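GCN5-related N-acetyltransferase (Anabaena variabilis, PDB 2OZG) binds coenzyme A and probably transfers acetyl groups as a GNAT-family enzyme, perhaps to aminoglycosides. Local coordinates at residues Asp225-Arg230 / Ser254-Val259. Sequence-based numbering, arbitrary orientation.
Sequences DGSILR and SQIDKV. With COA (coenzyme A), chain C.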
loop_
_atom_site.group_PDB
_atom_site.type_symbol
_atom_site.label_atom_id
_atom_site.label_comp_id
_atom_site.label_asym_id
_atom_site.label_seq_id
_atom_site.Cartn_x
_atom_site.Cartn_y
_atom_site.Cartn_z
ATOM N N ASP A 225 -4.786 2.110 10.269
ATOM C CA ASP A 225 -5.715 2.642 9.267
ATOM C C ASP A 225 -6.666 3.719 9.815
ATOM O O ASP A 225 -7.110 4.604 9.056
ATOM C CB ASP A 225 -6.559 1.503 8.651
ATOM C CG ASP A 225 -5.712 0.480 7.856
ATOM O OD1 ASP A 225 -4.542 0.788 7.510
ATOM O OD2 ASP A 225 -6.233 -0.630 7.567
ATOM N N GLY A 226 -6.966 3.661 11.115
ATOM C CA GLY A 226 -7.939 4.580 11.726
ATOM C C GLY A 226 -8.790 3.884 12.780
ATOM O O GLY A 226 -8.349 2.948 13.431
ATOM N N SER A 227 -10.014 4.344 12.968
ATOM C CA SER A 227 -10.843 3.773 14.005
ATOM C C SER A 227 -11.934 2.876 13.443
ATOM O O SER A 227 -12.485 3.075 12.373
ATOM C CB SER A 227 -11.428 4.841 14.905
ATOM O OG SER A 227 -12.264 5.675 14.157
ATOM N N ILE A 228 -12.243 1.862 14.204
ATOM C CA ILE A 228 -13.214 0.878 13.740
ATOM C C ILE A 228 -14.092 0.389 14.874
ATOM O O ILE A 228 -13.647 0.215 16.007
ATOM C CB ILE A 228 -12.464 -0.292 13.102
ATOM C CG1 ILE A 228 -13.395 -1.297 12.511
ATOM C CG2 ILE A 228 -11.565 -1.017 14.147
ATOM C CD1 ILE A 228 -12.689 -2.159 11.412
ATOM N N LEU A 229 -15.359 0.220 14.545
ATOM C CA LEU A 229 -16.310 -0.298 15.466
ATOM C C LEU A 229 -16.703 -1.619 14.879
ATOM O O LEU A 229 -17.202 -1.692 13.741
ATOM C CB LEU A 229 -17.482 0.662 15.589
ATOM C CG LEU A 229 -18.578 0.282 16.590
ATOM C CD1 LEU A 229 -19.292 1.550 17.113
ATOM C CD2 LEU A 229 -19.568 -0.717 16.083
ATOM N N ARG A 230 -16.462 -2.683 15.621
ATOM C CA ARG A 230 -16.745 -4.041 15.084
ATOM C C ARG A 230 -17.975 -4.609 15.775
ATOM O O ARG A 230 -17.926 -4.913 16.974
ATOM C CB ARG A 230 -15.546 -4.952 15.317
ATOM C CG ARG A 230 -14.195 -4.406 14.825
ATOM C CD ARG A 230 -13.072 -5.435 15.075
ATOM N NE ARG A 230 -11.745 -4.916 14.738
ATOM C CZ ARG A 230 -11.189 -5.022 13.530
ATOM N NH1 ARG A 230 -11.853 -5.534 12.523
ATOM N NH2 ARG A 230 -9.977 -4.535 13.303
ATOM N N SER A 254 -18.392 10.930 14.112
ATOM C CA SER A 254 -17.301 11.822 14.449
ATOM C C SER A 254 -16.156 11.108 15.154
ATOM O O SER A 254 -15.074 11.691 15.193
ATOM C CB SER A 254 -17.768 12.952 15.318
ATOM O OG SER A 254 -18.183 12.434 16.585
ATOM N N GLN A 255 -16.465 9.932 15.765
ATOM C CA GLN A 255 -15.515 9.117 16.562
ATOM C C GLN A 255 -14.955 7.866 15.875
ATOM O O GLN A 255 -13.914 7.353 16.276
ATOM C CB GLN A 255 -16.081 8.694 17.982
ATOM C CG GLN A 255 -17.448 7.916 18.153
ATOM C CD GLN A 255 -17.480 6.876 19.365
ATOM O OE1 GLN A 255 -16.554 6.042 19.538
ATOM N NE2 GLN A 255 -18.575 6.898 20.161
ATOM N N ILE A 256 -15.671 7.382 14.871
ATOM C CA ILE A 256 -15.395 6.094 14.221
ATOM C C ILE A 256 -15.352 6.253 12.701
ATOM O O ILE A 256 -16.312 6.623 12.122
ATOM C CB ILE A 256 -16.512 5.125 14.562
ATOM C CG1 ILE A 256 -16.576 4.845 16.076
ATOM C CG2 ILE A 256 -16.399 3.803 13.782
ATOM C CD1 ILE A 256 -15.271 4.230 16.612
ATOM N N ASP A 257 -14.260 5.856 12.067
ATOM C CA ASP A 257 -14.134 5.918 10.601
ATOM C C ASP A 257 -14.913 4.821 9.840
ATOM O O ASP A 257 -15.544 5.088 8.833
ATOM C CB ASP A 257 -12.662 5.747 10.214
ATOM C CG ASP A 257 -11.770 6.835 10.813
ATOM O OD1 ASP A 257 -12.204 7.995 10.800
ATOM O OD2 ASP A 257 -10.671 6.500 11.315
ATOM N N LYS A 258 -14.869 3.600 10.345
ATOM C CA LYS A 258 -15.464 2.445 9.663
ATOM C C LYS A 258 -16.204 1.542 10.624
ATOM O O LYS A 258 -15.756 1.365 11.768
ATOM C CB LYS A 258 -14.277 1.685 9.049
ATOM C CG LYS A 258 -14.557 0.510 8.262
ATOM C CD LYS A 258 -13.275 -0.026 7.567
ATOM C CE LYS A 258 -12.878 0.820 6.353
ATOM N NZ LYS A 258 -11.843 0.123 5.517
ATOM N N VAL A 259 -17.312 0.961 10.158
ATOM C CA VAL A 259 -18.070 0.009 10.937
ATOM C C VAL A 259 -18.137 -1.304 10.161
ATOM O O VAL A 259 -18.312 -1.310 8.907
ATOM C CB VAL A 259 -19.531 0.447 11.185
ATOM C CG1 VAL A 259 -20.299 -0.663 11.913
ATOM C CG2 VAL A 259 -19.601 1.740 11.976
HETATM N N1A COA C . -20.689 15.631 12.558
HETATM C C2A COA C . -21.182 16.830 12.192
HETATM N N3A COA C . -22.060 17.509 12.959
HETATM C C4A COA C . -22.472 16.970 14.133
HETATM C C5A COA C . -21.999 15.729 14.547
HETATM C C6A COA C . -21.079 15.057 13.717
HETATM N N6A COA C . -20.548 13.851 14.018
HETATM N N7A COA C . -22.599 15.476 15.735
HETATM C C8A COA C . -23.412 16.519 16.037
HETATM N N9A COA C . -23.320 17.427 15.051
HETATM C C1B COA C . -24.007 18.746 14.905
HETATM C C2B COA C . -25.447 18.587 14.424
HETATM O O2B COA C . -25.547 18.500 12.984
HETATM C C3B COA C . -26.136 19.794 15.047
HETATM O O3B COA C . -26.282 20.888 14.130
HETATM P P3B COA C . -27.705 21.144 13.375
HETATM O O7A COA C . -28.569 21.792 14.444
HETATM O O8A COA C . -27.314 22.003 12.178
HETATM O O9A COA C . -28.234 19.766 12.994
HETATM C C4B COA C . -25.282 20.200 16.246
HETATM O O4B COA C . -24.050 19.477 16.142
HETATM C C5B COA C . -25.968 19.895 17.579
HETATM O O5B COA C . -26.115 18.473 17.709
HETATM P P1A COA C . -26.235 17.703 19.141
HETATM O O1A COA C . -26.156 18.708 20.266
HETATM O O2A COA C . -27.455 16.784 19.061
HETATM O O3A COA C . -24.907 16.749 19.102
HETATM P P2A COA C . -24.799 15.269 19.800
HETATM O O4A COA C . -25.484 15.387 21.164
HETATM O O5A COA C . -25.348 14.246 18.808
HETATM O O6A COA C . -23.153 15.092 19.969
HETATM C CBP COA C . -20.835 14.012 19.692
HETATM C CCP COA C . -22.374 13.882 19.721
HETATM C CDP COA C . -20.492 15.129 20.676
HETATM C CEP COA C . -20.495 14.569 18.313
HETATM C CAP COA C . -20.180 12.612 20.091
HETATM O OAP COA C . -19.697 12.578 21.477
HETATM C C9P COA C . -19.084 11.903 19.247
HETATM O O9P COA C . -19.379 11.169 18.158
HETATM N N8P COA C . -17.777 11.862 19.576
HETATM C C7P COA C . -16.927 12.445 20.616
HETATM C C6P COA C . -15.912 13.198 19.771
HETATM C C5P COA C . -16.238 14.683 19.732
HETATM O O5P COA C . -17.374 15.079 19.482
HETATM N N4P COA C . -15.226 15.536 19.952
HETATM C C3P COA C . -15.302 16.995 19.937
HETATM C C2P COA C . -13.935 17.472 20.374
HETATM S S1P COA C . -13.653 17.108 22.156
#
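Ser227 and Asp257 grip each other where two parallel strands begin. Ser227 CB lies 3.8 Å from Gln255 O, and OG turns back over its own backbone, between N and the carbonyl carbon (chi1 63°). There OG takes the backbone N-H of Asp257, with Asp257 N to Ser227 OG at 2.9 Å. Ser227 OG also sits against Ile256 CA at 3.2 Å, a plain contact. The same hydroxyl donates to Gln255 O, a longer bond of 3.2 Å that meets the carbonyl from the side, at a C=O...donor angle of 116°. The Asp257 carboxylate returns the grip. Its OD2 accepts Ser227 N at 2.8 Å, nearly straight, on the anti side and out of the carboxylate plane. Replacing Ser227 with an alanine removes OG, and is likely to cost Asp257 N and Gln255 O their shared partner.

Regular parallel pairing follows. Ser227 O receives Lys258 N, and Leu229 N reaches Lys258 O at 3.0 Å. Ile228 CA and Val259 CA add CA-H...O contacts to Lys258 O and Leu229 O. Leu229 CB rests on Ile256 CG2 at 3.8 Å. On the face of Leu229 and Val259, those two side chains touch more loosely. The end of the Lys258 side chain leads away, and its NZ forms a salt bridge with Glu141.

The contact belongs to the beta-alpha-beta unit of strand 227-236, helix 239-250 and strand 258-263, in the second GNAT domain. Strand 211-222 pairs antiparallel with 227-236 on its other edge, and strand 132-143 pairs antiparallel with 258-263. From the loop before strand 258-263, Ile256 packs on Val32 of the second subunit.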